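Local coordinates for periplasmic solute binding protein (Pectobacterium atrosepticum, PDB 4RY1) that probably binds a sugar or related solute in the periplasm and delivers it to an ABC-type transporter, at residues A[99-104]-A[110-115]; A[125-130]-A[142-147]; A[157-162]-A[169-174]; A[193-196]-A[201-204]; A[288-293]-A[307-312]. All blocks are in the same frame, centred on the assembly; numbering follows the deposited sequence.

Contact 1 (A[99-104]-A[110-115])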
# COMPACT_ATOMS: atom_id res chain seq x y z
N LEU A 99 -10.47 12.23 4.31
CA LEU A 99 -10.53 12.47 5.77
C LEU A 99 -11.35 11.42 6.51
O LEU A 99 -11.00 11.01 7.61
CB LEU A 99 -11.08 13.86 6.08
CG LEU A 99 -10.26 15.01 5.49
CD1 LEU A 99 -10.82 16.33 5.98
CD2 LEU A 99 -8.79 14.86 5.87
N LYS A 100 -12.44 10.98 5.89
CA LYS A 100 -13.30 9.98 6.51
C LYS A 100 -12.51 8.70 6.84
O LYS A 100 -12.74 8.08 7.89
CB LYS A 100 -14.52 9.69 5.63
CG LYS A 100 -15.49 8.66 6.18
CD LYS A 100 -16.24 9.10 7.43
CE LYS A 100 -17.59 8.40 7.52
NZ LYS A 100 -18.36 8.70 8.76
N THR A 101 -11.54 8.33 5.98
CA THR A 101 -10.76 7.09 6.16
C THR A 101 -10.00 7.08 7.49
O THR A 101 -9.65 6.02 7.98
CB THR A 101 -9.69 6.84 5.04
OG1 THR A 101 -8.64 7.81 5.12
CG2 THR A 101 -10.30 6.88 3.64
N ALA A 102 -9.70 8.25 8.02
CA ALA A 102 -8.88 8.37 9.24
C ALA A 102 -9.66 8.77 10.49
O ALA A 102 -9.07 9.03 11.54
CB ALA A 102 -7.72 9.33 9.01
N ASP A 103 -10.99 8.82 10.36
CA ASP A 103 -11.86 9.13 11.49
C ASP A 103 -12.05 7.88 12.33
O ASP A 103 -12.23 6.81 11.81
CB ASP A 103 -13.24 9.58 11.02
CG ASP A 103 -14.14 9.92 12.16
OD1 ASP A 103 -13.93 11.00 12.75
OD2 ASP A 103 -15.03 9.11 12.50
N VAL A 104 -11.99 8.07 13.65
CA VAL A 104 -12.41 7.05 14.61
C VAL A 104 -13.36 7.74 15.58
O VAL A 104 -12.96 8.62 16.34
CB VAL A 104 -11.26 6.35 15.37
CG1 VAL A 104 -11.79 5.37 16.41
CG2 VAL A 104 -10.34 5.62 14.39
N GLY A 110 -5.51 11.13 11.87
CA GLY A 110 -4.35 11.38 11.02
C GLY A 110 -4.79 12.06 9.74
O GLY A 110 -5.95 12.00 9.38
N LEU A 111 -3.84 12.72 9.09
CA LEU A 111 -4.13 13.45 7.86
C LEU A 111 -3.49 12.66 6.69
O LEU A 111 -2.27 12.50 6.64
CB LEU A 111 -3.53 14.84 7.92
CG LEU A 111 -3.80 15.79 6.76
CD1 LEU A 111 -5.28 15.87 6.40
CD2 LEU A 111 -3.23 17.16 7.12
N PRO A 112 -4.30 12.14 5.76
CA PRO A 112 -3.68 11.44 4.65
C PRO A 112 -2.70 12.28 3.86
O PRO A 112 -3.01 13.40 3.49
CB PRO A 112 -4.88 11.04 3.79
CG PRO A 112 -5.96 10.87 4.79
CD PRO A 112 -5.76 12.01 5.74
N ILE A 113 -1.53 11.71 3.64
CA ILE A 113 -0.48 12.41 2.87
C ILE A 113 -0.78 12.34 1.38
O ILE A 113 -0.58 13.31 0.64
CB ILE A 113 0.89 11.83 3.20
CG1 ILE A 113 1.19 12.02 4.69
CG2 ILE A 113 1.98 12.48 2.35
CD1 ILE A 113 2.31 11.14 5.20
N SER A 114 -1.23 11.17 0.97
CA SER A 114 -1.68 10.87 -0.39
C SER A 114 -2.62 9.69 -0.29
O SER A 114 -2.53 8.87 0.64
CB SER A 114 -0.53 10.55 -1.32
OG SER A 114 0.17 9.44 -0.90
N MET A 115 -3.51 9.57 -1.27
CA MET A 115 -4.28 8.37 -1.50
C MET A 115 -3.49 7.52 -2.47
O MET A 115 -2.72 8.05 -3.28
CB MET A 115 -5.70 8.71 -2.00
CG MET A 115 -6.56 9.44 -0.96
SD MET A 115 -6.85 8.62 0.68
CE MET A 115 -7.87 7.28 0.08

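Contact 2 (A[125-130]-A[142-147])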
# COMPACT_ATOMS: atom_id res chain seq x y z
N THR A 125 8.79 -4.51 -22.30
CA THR A 125 9.73 -5.24 -23.14
C THR A 125 9.46 -6.74 -23.07
O THR A 125 9.36 -7.44 -24.08
CB THR A 125 11.18 -4.93 -22.74
OG1 THR A 125 11.38 -3.51 -22.79
CG2 THR A 125 12.19 -5.60 -23.67
N THR A 126 9.32 -7.23 -21.86
CA THR A 126 9.04 -8.65 -21.65
C THR A 126 7.70 -9.13 -22.26
O THR A 126 7.65 -10.16 -22.93
CB THR A 126 9.10 -9.02 -20.17
OG1 THR A 126 10.31 -8.49 -19.62
CG2 THR A 126 9.07 -10.52 -20.02
N TRP A 127 6.62 -8.40 -22.01
CA TRP A 127 5.31 -8.74 -22.59
C TRP A 127 5.35 -8.75 -24.13
O TRP A 127 4.79 -9.64 -24.78
CB TRP A 127 4.23 -7.76 -22.07
CG TRP A 127 3.79 -8.10 -20.65
CD1 TRP A 127 4.45 -7.77 -19.47
CD2 TRP A 127 2.64 -8.87 -20.27
NE1 TRP A 127 3.75 -8.27 -18.40
CE2 TRP A 127 2.65 -8.95 -18.85
CE3 TRP A 127 1.59 -9.50 -20.97
CZ2 TRP A 127 1.67 -9.63 -18.13
CZ3 TRP A 127 0.62 -10.18 -20.23
CH2 TRP A 127 0.67 -10.23 -18.83
N ASP A 128 6.01 -7.75 -24.70
CA ASP A 128 6.21 -7.63 -26.16
C ASP A 128 7.04 -8.82 -26.70
O ASP A 128 6.71 -9.40 -27.73
CB ASP A 128 6.89 -6.29 -26.53
CG ASP A 128 5.95 -5.10 -26.45
OD1 ASP A 128 4.72 -5.30 -26.28
OD2 ASP A 128 6.44 -3.96 -26.55
N ASN A 129 8.10 -9.19 -25.98
CA ASN A 129 8.92 -10.37 -26.36
C ASN A 129 8.13 -11.69 -26.31
O ASN A 129 8.32 -12.57 -27.14
CB ASN A 129 10.19 -10.47 -25.51
CG ASN A 129 11.19 -9.35 -25.80
OD1 ASN A 129 11.09 -8.63 -26.80
ND2 ASN A 129 12.19 -9.24 -24.94
N ALA A 130 7.25 -11.82 -25.32
CA ALA A 130 6.32 -12.97 -25.24
C ALA A 130 5.22 -12.96 -26.32
O ALA A 130 4.61 -13.98 -26.58
CB ALA A 130 5.66 -13.03 -23.87
N PHE A 142 -4.53 -15.56 -16.89
CA PHE A 142 -4.16 -16.97 -16.75
C PHE A 142 -3.59 -17.53 -18.04
O PHE A 142 -2.63 -18.30 -18.01
CB PHE A 142 -5.35 -17.82 -16.27
CG PHE A 142 -5.77 -17.52 -14.86
CD1 PHE A 142 -4.89 -17.72 -13.81
CD2 PHE A 142 -7.04 -17.02 -14.59
CE1 PHE A 142 -5.26 -17.42 -12.51
CE2 PHE A 142 -7.41 -16.73 -13.29
CZ PHE A 142 -6.52 -16.93 -12.25
N ALA A 143 -4.16 -17.11 -19.16
CA ALA A 143 -3.73 -17.60 -20.46
C ALA A 143 -2.32 -17.08 -20.86
O ALA A 143 -1.61 -17.72 -21.62
CB ALA A 143 -4.77 -17.27 -21.53
N ALA A 144 -1.92 -15.92 -20.32
CA ALA A 144 -0.57 -15.36 -20.56
C ALA A 144 0.57 -16.22 -20.01
O ALA A 144 1.66 -16.26 -20.59
CB ALA A 144 -0.44 -13.97 -19.96
N GLY A 145 0.32 -16.86 -18.87
CA GLY A 145 1.34 -17.66 -18.18
C GLY A 145 2.01 -18.73 -19.06
O GLY A 145 3.24 -18.76 -19.20
N PRO A 146 1.20 -19.64 -19.65
CA PRO A 146 1.79 -20.70 -20.48
C PRO A 146 2.51 -20.17 -21.69
O PRO A 146 3.49 -20.77 -22.15
CB PRO A 146 0.57 -21.49 -20.93
CG PRO A 146 -0.39 -21.32 -19.80
CD PRO A 146 -0.22 -19.90 -19.39
N VAL A 147 2.03 -19.05 -22.21
CA VAL A 147 2.67 -18.43 -23.35
C VAL A 147 4.07 -17.89 -22.98
O VAL A 147 5.06 -18.11 -23.69
CB VAL A 147 1.81 -17.33 -23.98
CG1 VAL A 147 2.57 -16.66 -25.10
CG2 VAL A 147 0.48 -17.89 -24.50

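Contact 3 (A[157-162]-A[169-174])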
# COMPACT_ATOMS: atom_id res chain seq x y z
N TYR A 157 7.80 -14.77 -16.17
CA TYR A 157 6.44 -14.78 -15.61
C TYR A 157 5.76 -13.44 -15.86
O TYR A 157 6.39 -12.39 -15.74
CB TYR A 157 6.48 -14.99 -14.09
CG TYR A 157 7.07 -16.30 -13.61
CD1 TYR A 157 8.44 -16.46 -13.50
CD2 TYR A 157 6.26 -17.36 -13.25
CE1 TYR A 157 8.99 -17.65 -13.05
CE2 TYR A 157 6.79 -18.57 -12.80
CZ TYR A 157 8.16 -18.70 -12.70
OH TYR A 157 8.67 -19.88 -12.22
N PRO A 158 4.45 -13.48 -16.14
CA PRO A 158 3.65 -12.25 -16.24
C PRO A 158 3.73 -11.32 -15.04
O PRO A 158 3.69 -10.09 -15.19
CB PRO A 158 2.22 -12.80 -16.37
CG PRO A 158 2.40 -14.08 -17.11
CD PRO A 158 3.67 -14.67 -16.57
N LEU A 159 3.83 -11.92 -13.87
CA LEU A 159 3.62 -11.23 -12.60
C LEU A 159 4.50 -11.82 -11.49
O LEU A 159 4.62 -13.04 -11.38
CB LEU A 159 2.14 -11.38 -12.23
CG LEU A 159 1.58 -10.75 -10.96
CD1 LEU A 159 1.77 -9.25 -11.02
CD2 LEU A 159 0.11 -11.13 -10.75
N GLY A 160 5.11 -10.94 -10.68
CA GLY A 160 5.84 -11.36 -9.49
C GLY A 160 5.00 -11.18 -8.24
O GLY A 160 3.81 -10.87 -8.27
N VAL A 161 5.66 -11.42 -7.12
CA VAL A 161 5.09 -11.32 -5.80
C VAL A 161 5.98 -10.33 -5.08
O VAL A 161 7.18 -10.58 -4.91
CB VAL A 161 5.07 -12.69 -5.10
CG1 VAL A 161 4.53 -12.59 -3.68
CG2 VAL A 161 4.23 -13.69 -5.90
N ALA A 162 5.41 -9.20 -4.70
CA ALA A 162 6.15 -7.99 -4.36
C ALA A 162 7.09 -8.12 -3.16
O ALA A 162 8.12 -7.44 -3.10
CB ALA A 162 5.17 -6.85 -4.15
N LEU A 169 0.74 -10.36 0.89
CA LEU A 169 -0.44 -9.49 0.96
C LEU A 169 -0.88 -9.03 -0.43
O LEU A 169 -2.07 -8.88 -0.70
CB LEU A 169 -0.15 -8.26 1.81
CG LEU A 169 -1.23 -7.17 1.87
CD1 LEU A 169 -2.56 -7.68 2.39
CD2 LEU A 169 -0.78 -5.99 2.71
N ASP A 170 0.08 -8.78 -1.33
CA ASP A 170 -0.30 -8.34 -2.68
C ASP A 170 -1.25 -9.32 -3.37
O ASP A 170 -2.27 -8.92 -3.93
CB ASP A 170 0.89 -8.02 -3.59
CG ASP A 170 1.84 -9.17 -3.81
OD1 ASP A 170 1.87 -10.14 -3.04
OD2 ASP A 170 2.61 -9.06 -4.77
N ILE A 171 -0.92 -10.61 -3.34
CA ILE A 171 -1.77 -11.59 -4.03
C ILE A 171 -3.06 -11.86 -3.24
O ILE A 171 -4.10 -12.09 -3.86
CB ILE A 171 -1.03 -12.89 -4.39
CG1 ILE A 171 0.27 -12.58 -5.15
CG2 ILE A 171 -1.93 -13.82 -5.21
CD1 ILE A 171 0.13 -11.79 -6.42
N LEU A 172 -3.01 -11.75 -1.92
CA LEU A 172 -4.25 -11.79 -1.11
C LEU A 172 -5.19 -10.68 -1.57
O LEU A 172 -6.39 -10.88 -1.71
CB LEU A 172 -3.96 -11.63 0.37
CG LEU A 172 -5.18 -11.58 1.28
CD1 LEU A 172 -5.91 -12.90 1.23
CD2 LEU A 172 -4.74 -11.26 2.70
N THR A 173 -4.62 -9.51 -1.80
CA THR A 173 -5.41 -8.34 -2.17
C THR A 173 -5.92 -8.49 -3.59
O THR A 173 -7.04 -8.11 -3.91
CB THR A 173 -4.58 -7.05 -2.01
OG1 THR A 173 -4.10 -6.99 -0.67
CG2 THR A 173 -5.41 -5.85 -2.32
N LEU A 174 -5.10 -9.05 -4.47
CA LEU A 174 -5.52 -9.34 -5.84
C LEU A 174 -6.74 -10.30 -5.84
O LEU A 174 -7.72 -10.08 -6.56
CB LEU A 174 -4.37 -9.96 -6.63
CG LEU A 174 -4.57 -10.12 -8.15
CD1 LEU A 174 -4.62 -8.78 -8.86
CD2 LEU A 174 -3.48 -10.99 -8.75
O HOH W 1 2.59 -8.44 -7.45

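Contact 4 (A[193-196]-A[201-204])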
# COMPACT_ATOMS: atom_id res chain seq x y z
N GLN A 193 -16.67 -9.84 13.53
CA GLN A 193 -15.26 -10.04 13.90
C GLN A 193 -14.72 -11.30 13.26
O GLN A 193 -14.06 -12.12 13.90
CB GLN A 193 -15.10 -10.08 15.41
CG GLN A 193 -15.66 -8.81 16.00
CD GLN A 193 -15.59 -8.67 17.50
OE1 GLN A 193 -15.19 -9.58 18.22
NE2 GLN A 193 -16.01 -7.51 17.98
N SER A 194 -14.98 -11.42 11.96
CA SER A 194 -14.77 -12.66 11.23
C SER A 194 -14.51 -12.44 9.76
O SER A 194 -14.73 -11.36 9.20
CB SER A 194 -16.00 -13.59 11.37
OG SER A 194 -16.23 -13.96 12.72
N ILE A 195 -14.00 -13.50 9.14
CA ILE A 195 -13.93 -13.59 7.70
C ILE A 195 -15.37 -13.61 7.15
O ILE A 195 -16.24 -14.33 7.66
CB ILE A 195 -13.12 -14.84 7.25
CG1 ILE A 195 -11.64 -14.72 7.63
CG2 ILE A 195 -13.27 -15.09 5.76
CD1 ILE A 195 -10.87 -13.65 6.88
N ALA A 196 -15.63 -12.78 6.15
CA ALA A 196 -16.95 -12.67 5.51
C ALA A 196 -17.21 -13.76 4.46
O ALA A 196 -18.36 -14.11 4.17
CB ALA A 196 -17.11 -11.30 4.87
N GLN A 201 -16.07 -20.03 -0.29
CA GLN A 201 -15.39 -18.86 -0.85
C GLN A 201 -13.90 -18.75 -0.48
O GLN A 201 -13.08 -18.35 -1.30
CB GLN A 201 -16.15 -17.60 -0.47
CG GLN A 201 -17.44 -17.49 -1.25
CD GLN A 201 -18.34 -16.36 -0.78
OE1 GLN A 201 -18.45 -16.10 0.43
NE2 GLN A 201 -19.00 -15.71 -1.72
N VAL A 202 -13.57 -19.14 0.74
CA VAL A 202 -12.16 -19.23 1.17
C VAL A 202 -11.44 -20.29 0.33
O VAL A 202 -10.32 -20.10 -0.11
CB VAL A 202 -12.01 -19.51 2.67
CG1 VAL A 202 -10.55 -19.64 3.04
CG2 VAL A 202 -12.65 -18.37 3.47
N ARG A 203 -12.09 -21.42 0.08
CA ARG A 203 -11.52 -22.40 -0.88
C ARG A 203 -11.26 -21.86 -2.28
O ARG A 203 -10.25 -22.17 -2.90
CB ARG A 203 -12.42 -23.60 -1.00
CG ARG A 203 -12.30 -24.48 0.20
CD ARG A 203 -13.42 -25.51 0.21
NE ARG A 203 -13.34 -26.31 1.42
CZ ARG A 203 -14.02 -27.44 1.62
NH1 ARG A 203 -14.84 -27.90 0.68
NH2 ARG A 203 -13.88 -28.10 2.75
N GLU A 204 -12.22 -21.09 -2.77
CA GLU A 204 -12.14 -20.44 -4.06
C GLU A 204 -10.96 -19.46 -4.09
O GLU A 204 -10.28 -19.34 -5.10
CB GLU A 204 -13.46 -19.74 -4.37
CG GLU A 204 -13.50 -19.04 -5.72
CD GLU A 204 -14.88 -18.53 -6.10
OE1 GLU A 204 -15.78 -18.54 -5.22
OE2 GLU A 204 -15.04 -18.07 -7.24
O HOH W 2 -20.39 -15.32 2.03

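Contact 5 (A[288-293]-A[307-312])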
# COMPACT_ATOMS: atom_id res chain seq x y z
N SER A 288 -0.26 6.72 3.59
CA SER A 288 0.24 6.98 4.94
C SER A 288 -0.47 8.23 5.43
O SER A 288 -1.08 8.96 4.64
CB SER A 288 1.76 7.19 4.96
OG SER A 288 2.45 5.94 5.10
N LEU A 289 -0.37 8.46 6.73
CA LEU A 289 -0.98 9.59 7.41
C LEU A 289 0.10 10.26 8.23
O LEU A 289 1.04 9.60 8.64
CB LEU A 289 -2.08 9.16 8.42
CG LEU A 289 -3.08 8.08 8.01
CD1 LEU A 289 -3.95 7.66 9.19
CD2 LEU A 289 -3.97 8.63 6.96
N PHE A 290 -0.08 11.55 8.50
CA PHE A 290 0.63 12.19 9.61
C PHE A 290 -0.33 12.34 10.78
O PHE A 290 -1.44 12.86 10.62
CB PHE A 290 1.18 13.57 9.26
CG PHE A 290 2.47 13.55 8.47
CD1 PHE A 290 3.59 12.84 8.91
CD2 PHE A 290 2.59 14.30 7.30
CE1 PHE A 290 4.77 12.84 8.17
CE2 PHE A 290 3.76 14.30 6.59
CZ PHE A 290 4.85 13.57 7.01
N ALA A 291 0.11 11.86 11.94
CA ALA A 291 -0.63 11.95 13.20
C ALA A 291 0.17 12.78 14.20
O ALA A 291 1.39 12.81 14.16
CB ALA A 291 -0.86 10.56 13.78
N ILE A 292 -0.55 13.45 15.09
CA ILE A 292 0.03 14.21 16.21
C ILE A 292 -0.13 13.40 17.51
O ILE A 292 -1.17 12.82 17.76
CB ILE A 292 -0.62 15.59 16.36
CG1 ILE A 292 -0.37 16.42 15.10
CG2 ILE A 292 -0.12 16.32 17.59
CD1 ILE A 292 -1.07 17.78 15.07
N SER A 293 0.93 13.39 18.32
CA SER A 293 0.94 12.69 19.60
C SER A 293 -0.18 13.19 20.48
O SER A 293 -0.38 14.39 20.59
CB SER A 293 2.24 12.91 20.34
OG SER A 293 2.12 12.45 21.69
N ASN A 307 0.87 21.12 7.90
CA ASN A 307 0.32 21.98 6.86
C ASN A 307 1.39 22.46 5.90
O ASN A 307 1.18 22.55 4.70
CB ASN A 307 -0.40 23.16 7.46
CG ASN A 307 -0.97 24.07 6.41
OD1 ASN A 307 -2.00 23.77 5.80
ND2 ASN A 307 -0.30 25.18 6.18
N PHE A 308 2.56 22.80 6.43
CA PHE A 308 3.64 23.29 5.59
C PHE A 308 4.03 22.24 4.55
O PHE A 308 4.20 22.54 3.36
CB PHE A 308 4.83 23.73 6.44
CG PHE A 308 5.89 24.45 5.66
CD1 PHE A 308 6.89 23.75 5.01
CD2 PHE A 308 5.84 25.83 5.53
CE1 PHE A 308 7.84 24.41 4.27
CE2 PHE A 308 6.80 26.50 4.79
CZ PHE A 308 7.80 25.78 4.17
N MET A 309 4.17 21.00 5.01
CA MET A 309 4.54 19.88 4.14
C MET A 309 3.48 19.54 3.07
O MET A 309 3.81 19.22 1.93
CB MET A 309 4.84 18.62 4.98
CG MET A 309 6.11 18.71 5.83
SD MET A 309 6.56 17.16 6.73
CE MET A 309 8.33 17.43 6.91
N LEU A 310 2.21 19.60 3.46
CA LEU A 310 1.12 19.10 2.61
C LEU A 310 0.42 20.15 1.76
O LEU A 310 -0.23 19.83 0.76
CB LEU A 310 0.10 18.33 3.45
CG LEU A 310 0.62 17.10 4.19
CD1 LEU A 310 -0.55 16.35 4.85
CD2 LEU A 310 1.46 16.18 3.33
N SER A 311 0.54 21.40 2.16
CA SER A 311 -0.22 22.49 1.52
C SER A 311 0.60 23.71 1.15
O SER A 311 0.25 24.38 0.17
CB SER A 311 -1.39 22.89 2.43
OG SER A 311 -2.29 21.78 2.62
N ASN A 312 1.64 24.05 1.89
CA ASN A 312 2.42 25.25 1.58
C ASN A 312 3.26 24.97 0.33
O ASN A 312 3.94 23.96 0.27
CB ASN A 312 3.34 25.62 2.75
CG ASN A 312 4.09 26.93 2.54
OD1 ASN A 312 4.85 27.08 1.60
ND2 ASN A 312 3.88 27.88 3.45

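Contact 1 (A[99-104]-A[110-115])
Leu99 on helix 96-100 meets Leu111 and Pro112 of strand 107-123 through a single methyl. From CB, the side chain leaves with CG beside the backbone N and opposite the carbonyl carbon (chi1 -59°), which places CD2 against the strand. Of the two tips, CD2 does the touching: Leu99 CD2 lies 3.7 Å from Leu111 CD1 and 4.2 Å from Pro112 CD. The two leucines run side by side and point the same way, whereas the proline ring is crossed at about a right angle. Farther along, Thr101 OG1 passes 4.1 Å from Pro112 CG, while the polar need of OG1 is met by Ala98 O. Thr101 CG2 and Met115 CE make a looser touch. Ala102 CB sits 3.2 Å from Gly110 O, a buried carbonyl oxygen without a hydrogen-bonding partner in the model. A type I turn, Lys100 to Asp103, converts the helix end into strand 103-104, the short arm of a beta hairpin with strand 107-123. Pro112 also packs on Leu289 of strand 284-292, and Leu111 reaches Met306 and Leu310 of helix 299-310.

Contact 2 (A[125-130]-A[142-147])
Two successive helices of a bacterial solute-binding-protein fold, 124-130 and 138-152, pack here through Trp127 against Ala144 and through Ala130 against Val147. The backbones come nearest at the far end of the pair, where the CA atoms of Ala130 and Val147 are 6.8 Å apart; there the helices meet through small groups. Nearer the middle the gap is wider and the indole spans it. With CG lying beside the backbone N (chi1 -78°), Trp127 brings its six-membered ring up to the second helix, and the methyl of Ala144 rests obliquely against the outer carbons: Trp127 CZ3 is 3.9 Å from Ala144 CB, and Trp127 CH2 is 4.1 Å from the same CB. The pyrrole N-H of the indole donates from NE1 to Ala244 O, which should restrict its rotation. Tyr134 and Phe148 meet the ring edge-to-face, making the tryptophan part of an aromatic cluster, and Val132 in the intervening loop touches both Trp127 and Val147. No hydrogen bond crosses between the segments; the contact is van der Waals throughout, down to the branch of Val147 set anti to its own N, whose CG1 lies against a carbonyl oxygen, 3.7 Å from Ala130 O.

Contact 3 (A[157-162]-A[169-174])
A buried, mixed polar and apolar contact joins the irregular segment 157-162 to the first turns of helix 169-183, with the carboxylate of Asp170 as its polar centre and Leu159, Val161, Ile171 and Leu174 around it. Ala162 N donates to Asp170 OD2 at 2.8 Å, nearly straight at 173°, and comes from above the carboxylate plane. OD2 accepts a second hydrogen bond, from a water 2.8 Å from Asp170 OD2, which gives its other hydrogen to Gly160 O, also at 2.8 Å. The loop backbone is thus tied to one oxygen both directly and through the water. The other oxygen, OD1, accepts a weak, bent bond from Ile171 N. Asp170 reaches the loop because its CG stands between the backbone N and the carbonyl carbon (chi1 59°), and lying at the start of a helix its negative charge would probably be favoured by the helix dipole. In this periplasmic binding-protein fold the loop also runs along the central sheet: Gly160 shares a backbone hydrogen bond with Gly245 of strand 245-249, and Leu159 touches Met120 of strand 107-123. Beside this polar group, Leu159 and Leu174 meet tip to tip, Leu159 CD2 lying 4.1 Å from Leu174 CD2. Val161 turns its two methyls to different partners. Val161 CG1 passes 3.7 Å from Asp170 OD1, and Val161 CG2 lies 4.2 Å from Ile171 CG1, the side chains crossing at about a right angle in each case.

Contact 4 (A[193-196]-A[201-204])
Ile195 and Val202 meet methyl to methyl because each first torsion turns one gamma branch into the gap between strand and helix. In Ile195 (chi1 -67°) the ethyl branch stays beside the backbone N, and CG2 takes the place anti to that N; in Val202 (chi1 178°) CG1 occupies the anti place, and CG2 lies beside the N. The two side chains cross at about a right angle, with Ile195 CG2 4.0 Å from Val202 CG2. Strand 194-195 belongs to a two-stranded antiparallel hairpin with strand 188-189, where Gln193 and Ser194 both face Asp189 in a G1 beta bulge; helix 199-214 follows after a short connection. Ile195 also rests on Leu399 and Ala402 of helix 391-409. The polar link is indirect. A water donates to Ala196 O at 3.2 Å and to Gln201 OE1 at 2.6 Å, so both of its hydrogens are used between two acceptors that could not bond to each other. Gln201 OE1 also receives Ser198 N, from the residue just before the helix. With two donors on one amide oxygen, the end of Gln201 is probably well fixed, and the water probably offsets the repulsion expected between the two oxygens.

Contact 5 (A[288-293]-A[307-312])
Phe290 on strand 284-292 faces Met309 and Leu310 in the last turn of helix 299-310, the CA atoms of Phe290 and Leu310 standing 9.8 Å apart, so that only side chains bridge the space. The CB bond of Phe290 points toward the helix, and the phenyl ring, with CG beside the backbone N (chi1 -80°), is touched at its far end. In one of the two deposited Met309 conformers the sulfur gives a Met-aromatic contact, doubtful for the other: Met309 SD lies 4.0 Å from Phe290 CZ and 4.7 Å from the ring centroid. Its direction is 47° off the ring normal, an oblique approach, and the extended methionine chain crosses the phenylalanine at about a right angle. Leu310 comes at the ring edge, near the ring plane, its CD2 4.4 Å from Phe290 CE2. Beyond these residues the helix finishes with Asn307 O accepting from both Ser311 N and Asn312 N, and Asn312 then caps the next helix through Glu314 N. Around the ring, Met306 of the same helix and Ile113 of strand 107-123 add further apolar cover. Met309 also packs on Thr19 and Ile23 of helix 13-29, so helix 299-310 touches both strand 284-292 and helix 13-29.

The contacts follow in series along the chain, from contact 1 to contact 5, yet in space they form two touching pairs and one separate contact. Contacts 1 and 5, with centres 11 Å apart, share neighbouring antiparallel strands 107-123 and 284-292; Leu111 N probably bonds to Phe290 O. Contacts 2 and 3 lie across the chain's centre and touch where Trp127 and Ala144 pack on Pro158, their centres 16 Å apart. The centre of contact 4 is about 19 Å from that of contact 3, and it touches none of the others. Strand 107-123 leads from contact 1 into helix 124-130 of contact 2, and the chain later returns for contact 5, consistent with the two-lobed fold of periplasmic binding proteins, whose lobes generally enclose solute.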